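Local coordinates for major capsid protein (Paramecium bursaria Chlorella virus 1, PDB 5TIP) that self-assembles as trimers, 1680 in all, into the icosahedral capsid of a large chlorella virus, about 190 nm across with pseudo T=169 symmetry, at residues A[108-113]-A[272-277]; A[87-92]-A[126-131]; A[102-107]-A[430-435]; A[261-266]-A[331-336]. All coordinates share one frame; numbering follows the deposited sequence.

Contact 1. Residues A[108-113]-A[272-277]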
# COMPACT_ATOMS: atom_id res chain seq x y z
N TYR A 108 -19.93 16.55 -3.58
CA TYR A 108 -19.71 17.29 -4.81
C TYR A 108 -18.53 16.67 -5.55
O TYR A 108 -17.69 15.98 -4.95
CB TYR A 108 -19.45 18.78 -4.54
CG TYR A 108 -20.48 19.41 -3.63
CD1 TYR A 108 -20.34 19.35 -2.25
CD2 TYR A 108 -21.60 20.05 -4.15
CE1 TYR A 108 -21.28 19.92 -1.41
CE2 TYR A 108 -22.54 20.62 -3.32
CZ TYR A 108 -22.38 20.56 -1.95
OH TYR A 108 -23.32 21.12 -1.11
N ASN A 109 -18.46 16.92 -6.86
CA ASN A 109 -17.38 16.32 -7.66
C ASN A 109 -16.01 16.81 -7.21
O ASN A 109 -15.04 16.06 -7.26
CB ASN A 109 -17.60 16.58 -9.15
CG ASN A 109 -17.72 18.05 -9.48
OD1 ASN A 109 -17.63 18.91 -8.60
ND2 ASN A 109 -17.91 18.35 -10.76
N ASP A 110 -15.91 18.07 -6.78
CA ASP A 110 -14.63 18.56 -6.29
C ASP A 110 -14.25 17.90 -4.97
O ASP A 110 -13.06 17.79 -4.65
CB ASP A 110 -14.65 20.08 -6.15
CG ASP A 110 -13.29 20.65 -5.78
OD1 ASP A 110 -12.38 20.62 -6.64
OD2 ASP A 110 -13.12 21.14 -4.64
N TRP A 111 -15.24 17.46 -4.19
CA TRP A 111 -14.92 16.67 -3.01
C TRP A 111 -14.40 15.29 -3.40
O TRP A 111 -13.44 14.79 -2.80
CB TRP A 111 -16.13 16.53 -2.10
CG TRP A 111 -15.91 15.50 -1.04
CD1 TRP A 111 -16.57 14.32 -0.89
CD2 TRP A 111 -14.94 15.55 0.01
NE1 TRP A 111 -16.08 13.64 0.20
CE2 TRP A 111 -15.07 14.37 0.76
CE3 TRP A 111 -13.96 16.49 0.39
CZ2 TRP A 111 -14.27 14.10 1.87
CZ3 TRP A 111 -13.17 16.21 1.49
CH2 TRP A 111 -13.33 15.03 2.22
N PHE A 112 -14.99 14.71 -4.41
CA PHE A 112 -14.54 13.45 -4.91
C PHE A 112 -13.08 13.64 -5.34
O PHE A 112 -12.27 12.79 -5.07
CB PHE A 112 -15.43 12.97 -6.06
CG PHE A 112 -16.64 12.24 -5.62
CD1 PHE A 112 -17.41 12.70 -4.64
CD2 PHE A 112 -16.97 11.05 -6.19
CE1 PHE A 112 -18.50 12.02 -4.22
CE2 PHE A 112 -18.07 10.33 -5.76
CZ PHE A 112 -18.84 10.84 -4.76
N ARG A 113 -12.76 14.75 -6.00
CA ARG A 113 -11.40 15.02 -6.43
C ARG A 113 -10.48 15.24 -5.23
O ARG A 113 -9.34 14.76 -5.22
CB ARG A 113 -11.36 16.23 -7.36
CG ARG A 113 -10.02 16.48 -8.03
CD ARG A 113 -9.89 15.76 -9.36
NE ARG A 113 -10.09 14.32 -9.23
CZ ARG A 113 -9.14 13.47 -8.87
NH1 ARG A 113 -7.92 13.91 -8.60
NH2 ARG A 113 -9.42 12.17 -8.76
N GLY A 272 -10.23 20.11 -11.45
CA GLY A 272 -9.12 19.52 -10.73
C GLY A 272 -7.82 20.28 -10.82
O GLY A 272 -6.80 19.77 -10.34
N GLN A 273 -7.80 21.46 -11.42
CA GLN A 273 -6.58 22.26 -11.50
C GLN A 273 -6.38 22.97 -10.17
O GLN A 273 -7.05 23.97 -9.88
CB GLN A 273 -6.64 23.25 -12.66
CG GLN A 273 -5.33 24.00 -12.84
CD GLN A 273 -5.46 25.23 -13.72
OE1 GLN A 273 -6.41 25.37 -14.48
NE2 GLN A 273 -4.49 26.14 -13.61
N TYR A 274 -5.46 22.46 -9.36
CA TYR A 274 -5.16 23.03 -8.06
C TYR A 274 -3.83 23.76 -8.03
O TYR A 274 -3.46 24.32 -6.99
CB TYR A 274 -5.17 21.94 -6.98
CG TYR A 274 -6.50 21.24 -6.83
CD1 TYR A 274 -7.70 21.93 -6.95
CD2 TYR A 274 -6.56 19.87 -6.57
CE1 TYR A 274 -8.92 21.29 -6.81
CE2 TYR A 274 -7.77 19.23 -6.43
CZ TYR A 274 -8.95 19.94 -6.55
OH TYR A 274 -10.15 19.30 -6.41
N THR A 275 -3.09 23.76 -9.14
CA THR A 275 -1.79 24.40 -9.21
C THR A 275 -1.73 25.27 -10.46
O THR A 275 -2.61 25.23 -11.32
CB THR A 275 -0.66 23.37 -9.22
OG1 THR A 275 -0.91 22.39 -10.24
CG2 THR A 275 -0.56 22.67 -7.87
N ALA A 276 -0.67 26.07 -10.55
CA ALA A 276 -0.49 26.97 -11.67
C ALA A 276 0.06 26.22 -12.88
O ALA A 276 0.80 25.25 -12.76
CB ALA A 276 0.45 28.11 -11.30
N LEU A 277 -0.33 26.70 -14.07
CA LEU A 277 0.20 26.14 -15.30
C LEU A 277 1.55 26.78 -15.62
O LEU A 277 1.75 27.97 -15.41
CB LEU A 277 -0.78 26.37 -16.46
CG LEU A 277 -2.22 25.89 -16.26
CD1 LEU A 277 -3.06 26.19 -17.49
CD2 LEU A 277 -2.25 24.41 -15.93
O HOH W 1 -12.56 20.75 -9.24
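The first turn of helix 109-119 approaches the irregular chain at 272-277 most closely where the CA atoms of Arg-113 and Gly-272 stand 6.6 Å apart, and side chains make the polar link. Tyr-274 reaches over with its phenol and donates a hydrogen bond from OH to Asp-110 OD1, 2.6 Å long. The two side chains come from opposite directions. The carboxylate stands steeply to the ring, planes 80° apart; OD1 sits at the ring edge, near its plane, while the hydroxyl meets the carboxylate from above, 47° out of its plane. Asp-110 gets there with CG anti to the backbone N (chi1 -174°), which brings its end nearer the loop. Beside this bond the aliphatic part of Arg-113 packs on the same hydroxyl, CG lying 3.3 Å from Tyr-274 OH. The arginine chain then bends twice and carries its charge off to Glu-89 and Asp-116, with CD passing 4.1 Å from Gly-272 CA. Within the loop, Gly-272 O lies 3.7 Å above one face of the Tyr-274 ring, toward its rim. A water adds a second tie: it donates to Asp-110 OD1 at 2.6 Å and accepts from Gly-272 N at 3.3 Å. Two donors thus grip OD1, and OD2 is bonded to Tyr-416 OH, a setting that would favour the ionised carboxylate. One aspartate thereby fastens a helix of the first jelly roll to both a loop and a strand of the second.

Contact 2. Residues A[87-92]-A[126-131]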
# COMPACT_ATOMS: atom_id res chain seq x y z
N PRO A 87 -13.25 12.34 -16.24
CA PRO A 87 -14.52 12.87 -16.75
C PRO A 87 -15.74 12.26 -16.07
O PRO A 87 -16.73 12.97 -15.85
CB PRO A 87 -14.46 12.53 -18.24
CG PRO A 87 -13.59 11.33 -18.31
CD PRO A 87 -12.55 11.52 -17.24
N ALA A 88 -15.70 10.97 -15.74
CA ALA A 88 -16.83 10.35 -15.06
C ALA A 88 -16.99 10.89 -13.65
O ALA A 88 -18.12 10.97 -13.14
CB ALA A 88 -16.65 8.84 -15.02
N GLU A 89 -15.89 11.25 -12.99
CA GLU A 89 -15.98 11.86 -11.67
C GLU A 89 -16.57 13.26 -11.75
O GLU A 89 -17.42 13.63 -10.93
CB GLU A 89 -14.59 11.88 -11.03
CG GLU A 89 -14.51 12.66 -9.73
CD GLU A 89 -13.08 12.86 -9.28
OE1 GLU A 89 -12.45 11.87 -8.84
OE2 GLU A 89 -12.58 14.00 -9.38
N GLU A 90 -16.14 14.05 -12.73
CA GLU A 90 -16.69 15.39 -12.89
C GLU A 90 -18.15 15.35 -13.32
O GLU A 90 -18.94 16.23 -12.93
CB GLU A 90 -15.88 16.18 -13.92
CG GLU A 90 -16.37 17.61 -14.10
CD GLU A 90 -15.63 18.35 -15.20
OE1 GLU A 90 -14.83 17.72 -15.91
OE2 GLU A 90 -15.86 19.57 -15.35
N LEU A 91 -18.54 14.35 -14.11
CA LEU A 91 -19.92 14.26 -14.59
C LEU A 91 -20.90 14.18 -13.43
O LEU A 91 -22.00 14.74 -13.49
CB LEU A 91 -20.08 13.06 -15.52
CG LEU A 91 -21.45 12.89 -16.18
CD1 LEU A 91 -21.77 14.10 -17.04
CD2 LEU A 91 -21.47 11.62 -17.01
N LEU A 92 -20.51 13.49 -12.35
CA LEU A 92 -21.32 13.42 -11.14
C LEU A 92 -21.06 14.69 -10.33
O LEU A 92 -20.27 14.72 -9.38
CB LEU A 92 -20.98 12.17 -10.35
CG LEU A 92 -22.08 11.62 -9.43
CD1 LEU A 92 -23.30 11.28 -10.27
CD2 LEU A 92 -21.59 10.41 -8.67
N TYR A 126 -4.95 4.14 -8.54
CA TYR A 126 -4.88 3.96 -9.99
C TYR A 126 -6.09 3.19 -10.51
O TYR A 126 -6.60 3.49 -11.60
CB TYR A 126 -3.59 3.23 -10.37
CG TYR A 126 -3.49 2.94 -11.86
CD1 TYR A 126 -3.42 3.96 -12.78
CD2 TYR A 126 -3.43 1.64 -12.33
CE1 TYR A 126 -3.33 3.71 -14.14
CE2 TYR A 126 -3.32 1.38 -13.70
CZ TYR A 126 -3.28 2.42 -14.59
OH TYR A 126 -3.18 2.18 -15.94
N ASN A 127 -6.56 2.19 -9.75
CA ASN A 127 -7.79 1.49 -10.15
C ASN A 127 -8.98 2.44 -10.18
O ASN A 127 -9.88 2.28 -11.01
CB ASN A 127 -8.06 0.32 -9.20
CG ASN A 127 -9.18 -0.58 -9.69
OD1 ASN A 127 -9.31 -0.83 -10.88
ND2 ASN A 127 -10.01 -1.07 -8.76
N TYR A 128 -9.01 3.42 -9.27
CA TYR A 128 -10.08 4.40 -9.29
C TYR A 128 -10.04 5.25 -10.55
O TYR A 128 -11.10 5.64 -11.06
CB TYR A 128 -10.01 5.28 -8.04
CG TYR A 128 -11.02 6.42 -8.02
CD1 TYR A 128 -12.33 6.19 -7.64
CD2 TYR A 128 -10.64 7.71 -8.37
CE1 TYR A 128 -13.26 7.23 -7.62
CE2 TYR A 128 -11.56 8.75 -8.35
CZ TYR A 128 -12.86 8.50 -7.98
OH TYR A 128 -13.77 9.53 -7.96
N ARG A 129 -8.84 5.55 -11.07
CA ARG A 129 -8.78 6.31 -12.31
C ARG A 129 -9.14 5.45 -13.52
O ARG A 129 -9.68 5.97 -14.50
CB ARG A 129 -7.39 6.93 -12.51
CG ARG A 129 -7.36 7.91 -13.67
CD ARG A 129 -6.10 8.74 -13.74
NE ARG A 129 -6.22 9.73 -14.81
CZ ARG A 129 -5.27 10.60 -15.14
NH1 ARG A 129 -4.13 10.63 -14.47
NH2 ARG A 129 -5.48 11.46 -16.13
N ARG A 130 -8.86 4.15 -13.47
CA ARG A 130 -9.37 3.25 -14.50
C ARG A 130 -10.89 3.29 -14.53
O ARG A 130 -11.50 3.20 -15.61
CB ARG A 130 -8.90 1.82 -14.25
CG ARG A 130 -7.41 1.59 -14.38
CD ARG A 130 -7.09 0.14 -14.05
NE ARG A 130 -7.67 -0.78 -15.02
CZ ARG A 130 -7.97 -2.04 -14.76
NH1 ARG A 130 -7.77 -2.54 -13.55
NH2 ARG A 130 -8.49 -2.81 -15.71
N MET A 131 -11.53 3.43 -13.37
CA MET A 131 -12.98 3.41 -13.28
C MET A 131 -13.61 4.73 -13.68
O MET A 131 -14.82 4.77 -13.92
CB MET A 131 -13.42 3.05 -11.86
CG MET A 131 -13.02 1.65 -11.41
SD MET A 131 -13.16 1.45 -9.63
CE MET A 131 -14.89 1.82 -9.38
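Glu-89 and Tyr-128 form the one direct touch between residues 87-92 and 126-131, and it is polar. Tyr-128 OH donates to Glu-89 OE1 at 2.8 Å, and OE1 accepts with its anti lone pair, the one turned away from the other carboxylate oxygen. OE1 lies at the edge of the phenol ring, near its plane, and also comes within 3.3 Å of Tyr-128 CE2. The side chains cross at about a right angle, yet carboxylate and ring are only 32° apart in tilt. Both reach outward from their helices with CG anti to the backbone N; in the tyrosine (chi1 175°) this brings the hydroxyl across to the neighbouring helix. Van der Waals contact is slight: Glu-89 CG lies 3.7 Å from Tyr-128 OH. Charge enters from outside the pair, for Glu-89 OE2 receives Tyr-271 OH and carries the salt bridge to Arg-113, so the carboxylate serves three partners through its two oxygens, while Arg-120 makes a cation-pi interaction with the tyrosine ring. Helix 122-132 also faces the second subunit, where Asn-127 ND2 bonds to Lys-335 O of that copy. Both touching residues are buried; Phe-112 of helix 109-119 packs against each of them, so this third helix flanks the bond, and helix 87-91 is seated on a sheet of the first jelly roll, Ala-88 resting on Phe-146 and Val-148 of strand 143-149 and Leu-91 on Phe-73 and Leu-75 of strand 65-76.

Contact 3. Residues A[102-107]-A[430-435]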
# COMPACT_ATOMS: atom_id res chain seq x y z
N GLN A 102 -35.33 14.00 4.63
CA GLN A 102 -34.30 14.76 5.33
C GLN A 102 -32.94 14.45 4.72
O GLN A 102 -32.59 13.28 4.55
CB GLN A 102 -34.30 14.41 6.82
CG GLN A 102 -35.68 14.47 7.46
CD GLN A 102 -36.32 15.83 7.33
OE1 GLN A 102 -35.67 16.86 7.53
NE2 GLN A 102 -37.60 15.85 6.98
N ARG A 103 -32.19 15.50 4.40
CA ARG A 103 -30.85 15.31 3.84
C ARG A 103 -29.92 14.76 4.91
O ARG A 103 -29.78 15.34 5.99
CB ARG A 103 -30.30 16.63 3.30
CG ARG A 103 -28.86 16.54 2.83
CD ARG A 103 -28.28 17.91 2.54
NE ARG A 103 -28.93 18.56 1.41
CZ ARG A 103 -28.55 19.73 0.91
NH1 ARG A 103 -27.52 20.38 1.45
NH2 ARG A 103 -29.19 20.26 -0.12
N ILE A 104 -29.28 13.64 4.60
CA ILE A 104 -28.30 13.05 5.51
C ILE A 104 -26.89 13.51 5.18
O ILE A 104 -26.09 13.79 6.08
CB ILE A 104 -28.41 11.51 5.47
CG1 ILE A 104 -29.86 11.08 5.73
CG2 ILE A 104 -27.48 10.87 6.48
CD1 ILE A 104 -30.40 11.54 7.06
N ASP A 105 -26.57 13.61 3.90
CA ASP A 105 -25.25 14.06 3.46
C ASP A 105 -25.37 14.48 2.00
O ASP A 105 -26.29 14.08 1.29
CB ASP A 105 -24.20 12.95 3.63
CG ASP A 105 -22.79 13.50 3.70
OD1 ASP A 105 -22.63 14.74 3.67
OD2 ASP A 105 -21.85 12.69 3.79
N LYS A 106 -24.42 15.31 1.57
CA LYS A 106 -24.38 15.74 0.18
C LYS A 106 -22.93 15.96 -0.23
O LYS A 106 -22.19 16.67 0.46
CB LYS A 106 -25.20 17.02 -0.04
CG LYS A 106 -25.17 17.52 -1.47
CD LYS A 106 -26.14 18.68 -1.68
CE LYS A 106 -26.15 19.13 -3.13
NZ LYS A 106 -27.15 20.21 -3.37
N HIS A 107 -22.54 15.36 -1.35
CA HIS A 107 -21.18 15.42 -1.84
C HIS A 107 -21.13 16.14 -3.19
O HIS A 107 -22.15 16.32 -3.86
CB HIS A 107 -20.58 14.02 -1.97
CG HIS A 107 -20.42 13.32 -0.66
ND1 HIS A 107 -19.97 12.02 -0.56
CD2 HIS A 107 -20.64 13.74 0.61
CE1 HIS A 107 -19.93 11.67 0.72
NE2 HIS A 107 -20.33 12.69 1.45
N GLY A 430 -35.96 7.27 10.50
CA GLY A 430 -34.62 7.67 10.87
C GLY A 430 -34.48 9.18 10.84
O GLY A 430 -35.12 9.87 10.06
N GLY A 431 -33.60 9.67 11.71
CA GLY A 431 -33.36 11.10 11.80
C GLY A 431 -32.05 11.38 12.50
O GLY A 431 -31.64 10.63 13.39
N LEU A 432 -31.40 12.46 12.10
CA LEU A 432 -30.13 12.85 12.70
C LEU A 432 -30.36 13.45 14.08
O LEU A 432 -31.33 14.17 14.31
CB LEU A 432 -29.41 13.85 11.80
CG LEU A 432 -28.94 13.29 10.46
CD1 LEU A 432 -28.30 14.38 9.62
CD2 LEU A 432 -27.97 12.14 10.67
N ALA A 433 -29.44 13.15 15.00
CA ALA A 433 -29.56 13.64 16.37
C ALA A 433 -29.14 15.10 16.48
O ALA A 433 -29.66 15.83 17.33
CB ALA A 433 -28.73 12.78 17.32
N TYR A 434 -28.21 15.56 15.64
CA TYR A 434 -27.70 16.92 15.72
C TYR A 434 -27.81 17.58 14.36
O TYR A 434 -27.35 17.04 13.35
CB TYR A 434 -26.25 16.93 16.22
CG TYR A 434 -26.08 16.21 17.53
CD1 TYR A 434 -26.43 16.82 18.73
CD2 TYR A 434 -25.58 14.91 17.58
CE1 TYR A 434 -26.28 16.17 19.94
CE2 TYR A 434 -25.43 14.25 18.79
CZ TYR A 434 -25.79 14.88 19.96
OH TYR A 434 -25.64 14.23 21.17
N ALA A 435 -28.42 18.77 14.35
CA ALA A 435 -28.61 19.56 13.14
C ALA A 435 -27.59 20.67 13.03
O ALA A 435 -27.28 21.11 11.92
CB ALA A 435 -30.03 20.14 13.09
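Ile-104 and Leu-432 meet because each holds its chain beside its own backbone N, CG1 of the isoleucine at chi1 -53° and CG of the leucine at -67°; a second bend in Ile-104 (chi2 -59°) carries CD1 to the leucine. The contact joins the two barrels of the double jelly roll, for strand 102-108 edges a sheet of the first and strand 429-432 pairs with strand 412-426 in the second. No hydrogen bond links the segments, and the nearest CA atoms, of Ile-104 and Leu-432, are 7.4 Å apart. Ile-104 belongs to a classic beta bulge: it and Asp-105 both face Leu-97 on the adjoining strand. Asp-105 is itself pinned, OD2 accepting from His-107 NE2 at 2.8 Å, well above the carboxylate plane, and OD1 accepting from the backbone N of Leu-230, while Arg-103 NE forms a salt bridge with Glu-96. Across the contact the side chains cross obliquely, with Ile-227 of strand 223-237 packed against both. The closest apolar approach is Ile-104 CD1 to Leu-432 CG, 4.1 Å, while the leucine's CD1 methyl rests 4.0 Å from Arg-103 O.

Contact 4. Residues A[261-266]-A[331-336]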
# COMPACT_ATOMS: atom_id res chain seq x y z
N LEU A 261 -9.89 19.30 8.46
CA LEU A 261 -10.20 20.29 7.44
C LEU A 261 -9.34 20.03 6.21
O LEU A 261 -8.14 19.75 6.32
CB LEU A 261 -9.95 21.72 7.94
CG LEU A 261 -10.73 22.18 9.17
CD1 LEU A 261 -10.40 23.64 9.47
CD2 LEU A 261 -12.23 22.01 8.96
N ALA A 262 -9.95 20.10 5.03
CA ALA A 262 -9.25 19.94 3.77
C ALA A 262 -9.66 21.06 2.83
O ALA A 262 -10.84 21.39 2.72
CB ALA A 262 -9.55 18.58 3.13
N TRP A 263 -8.68 21.66 2.15
CA TRP A 263 -8.98 22.77 1.27
C TRP A 263 -8.04 22.77 0.07
O TRP A 263 -6.99 22.11 0.08
CB TRP A 263 -8.93 24.11 2.02
CG TRP A 263 -7.57 24.54 2.49
CD1 TRP A 263 -6.72 25.41 1.86
CD2 TRP A 263 -6.90 24.13 3.69
NE1 TRP A 263 -5.57 25.57 2.60
CE2 TRP A 263 -5.65 24.79 3.72
CE3 TRP A 263 -7.23 23.26 4.73
CZ2 TRP A 263 -4.74 24.61 4.76
CZ3 TRP A 263 -6.32 23.09 5.76
CH2 TRP A 263 -5.09 23.76 5.76
N ASN A 264 -8.43 23.50 -0.96
CA ASN A 264 -7.63 23.66 -2.17
C ASN A 264 -7.95 25.00 -2.81
O ASN A 264 -8.99 25.60 -2.55
CB ASN A 264 -7.87 22.51 -3.17
CG ASN A 264 -9.30 22.46 -3.67
OD1 ASN A 264 -9.76 23.34 -4.40
ND2 ASN A 264 -10.02 21.40 -3.30
N PHE A 265 -7.03 25.46 -3.66
CA PHE A 265 -7.22 26.65 -4.48
C PHE A 265 -7.34 26.20 -5.93
O PHE A 265 -6.37 25.70 -6.51
CB PHE A 265 -6.07 27.64 -4.30
CG PHE A 265 -5.86 28.06 -2.88
CD1 PHE A 265 -6.53 29.15 -2.36
CD2 PHE A 265 -4.98 27.37 -2.06
CE1 PHE A 265 -6.33 29.54 -1.05
CE2 PHE A 265 -4.78 27.76 -0.75
CZ PHE A 265 -5.45 28.85 -0.25
N ASN A 266 -8.53 26.36 -6.50
CA ASN A 266 -8.85 25.82 -7.82
C ASN A 266 -9.12 26.93 -8.81
O ASN A 266 -9.76 27.94 -8.48
CB ASN A 266 -10.07 24.89 -7.73
CG ASN A 266 -10.72 24.67 -9.08
OD1 ASN A 266 -11.82 25.17 -9.34
ND2 ASN A 266 -10.06 23.92 -9.95
N SER A 331 3.53 23.87 2.30
CA SER A 331 4.06 22.53 2.10
C SER A 331 3.90 21.65 3.33
O SER A 331 3.90 20.42 3.21
CB SER A 331 5.52 22.59 1.68
OG SER A 331 6.27 23.40 2.58
N TYR A 332 3.76 22.26 4.52
CA TYR A 332 3.52 21.48 5.72
C TYR A 332 2.16 20.79 5.67
O TYR A 332 2.04 19.61 6.01
CB TYR A 332 3.62 22.37 6.96
CG TYR A 332 3.03 21.77 8.21
CD1 TYR A 332 3.74 20.86 8.98
CD2 TYR A 332 1.74 22.11 8.63
CE1 TYR A 332 3.20 20.30 10.12
CE2 TYR A 332 1.20 21.56 9.77
CZ TYR A 332 1.93 20.66 10.51
OH TYR A 332 1.39 20.11 11.65
N PHE A 333 1.13 21.52 5.25
CA PHE A 333 -0.21 20.95 5.18
C PHE A 333 -0.37 20.00 4.00
O PHE A 333 -1.32 19.22 3.98
CB PHE A 333 -1.25 22.07 5.08
CG PHE A 333 -1.16 23.08 6.19
CD1 PHE A 333 -1.78 22.86 7.41
CD2 PHE A 333 -0.46 24.26 6.00
CE1 PHE A 333 -1.69 23.80 8.42
CE2 PHE A 333 -0.37 25.20 7.01
CZ PHE A 333 -0.99 24.97 8.22
N ASN A 334 0.54 20.05 3.03
CA ASN A 334 0.47 19.18 1.86
C ASN A 334 1.31 17.93 2.01
O ASN A 334 0.95 16.87 1.47
CB ASN A 334 0.91 19.95 0.61
CG ASN A 334 0.93 19.09 -0.64
OD1 ASN A 334 1.99 18.70 -1.13
ND2 ASN A 334 -0.26 18.80 -1.16
N LYS A 335 2.43 18.01 2.73
CA LYS A 335 3.35 16.89 2.90
C LYS A 335 3.32 16.29 4.29
O LYS A 335 3.19 15.07 4.44
CB LYS A 335 4.77 17.35 2.57
CG LYS A 335 4.98 17.75 1.13
CD LYS A 335 6.41 18.19 0.90
CE LYS A 335 6.65 18.56 -0.55
NZ LYS A 335 7.75 19.56 -0.67
N VAL A 336 3.42 17.12 5.33
CA VAL A 336 3.66 16.61 6.68
C VAL A 336 2.37 16.15 7.33
O VAL A 336 2.31 15.06 7.92
CB VAL A 336 4.36 17.68 7.53
CG1 VAL A 336 4.64 17.15 8.93
CG2 VAL A 336 5.64 18.11 6.86
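Trp-263, on strand 257-266, meets Phe-333, on helix 330-341, through the six-membered part of its indole. This is the tight spot: Trp-263 CH2 lies 3.8 Å from Phe-333 CD1 and 4.0 Å from Phe-333 CG. Phe-333 CD1 approaches the indole at its edge, near the plane, whereas Trp-263 CZ2 lies 4.1 Å above one face of the phenylalanine ring, offset toward its rim. With ring centroids 5.5 Å apart and planes at 59°, the pair is oblique. On the opposite face of Phe-333 lies its own neighbour, Tyr-332 CD2, 3.7 Å above the ring centre, so the phenyl group is held between two aromatic side chains. With CG between the backbone N and the carbonyl carbon (chi1 68°), the far end of the indole comes nearer the helix. Elsewhere the two segments stand apart: the side chains of Phe-265 and Asn-334 each stay more than 7 Å from the opposing segment. This looser side is filled by other parts of the protein and does not open to solvent, Phe-265 packing on Leu-413 and Asn-334 ND2 bonding to Pro-347 O and Val-350 O. The helix also borders the third subunit, where Ser-331 OG bonds to Tyr-147 OH and Asn-334 OD1 to Arg-130 NH2 of that copy. With Tyr-351, Leu-312 and Ile-415 against the indole and Ala-315 against the phenylalanine, the contact is held by dispersion and ring packing alone, an apolar join between the helix and the jelly-roll interior beside a polar subunit interface.

How the contacts relate
Contacts 1, 2 and 4 lie close together, with contact 1 in the middle: its centre is about 13 Å from that of contact 2 and about 12 Å from that of contact 4. It touches both, through the charge pair of Arg-113 and Glu-89 and through Gln-273 and Asn-266. Contact 3 lies farther off, about 26 Å from contact 1 between centres, although strand 102-108 runs directly into helix 109-119. Along the chain contacts 1 and 2 interleave, and contact 3 joins residues more than 320 positions apart, with contacts 1 and 4 between its segments. Contacts 1 and 3 thus tie the two jelly rolls together, while contacts 2 and 4 involve helices at trimer interfaces, where Arg-130 of one copy bonds to Asn-334 of another.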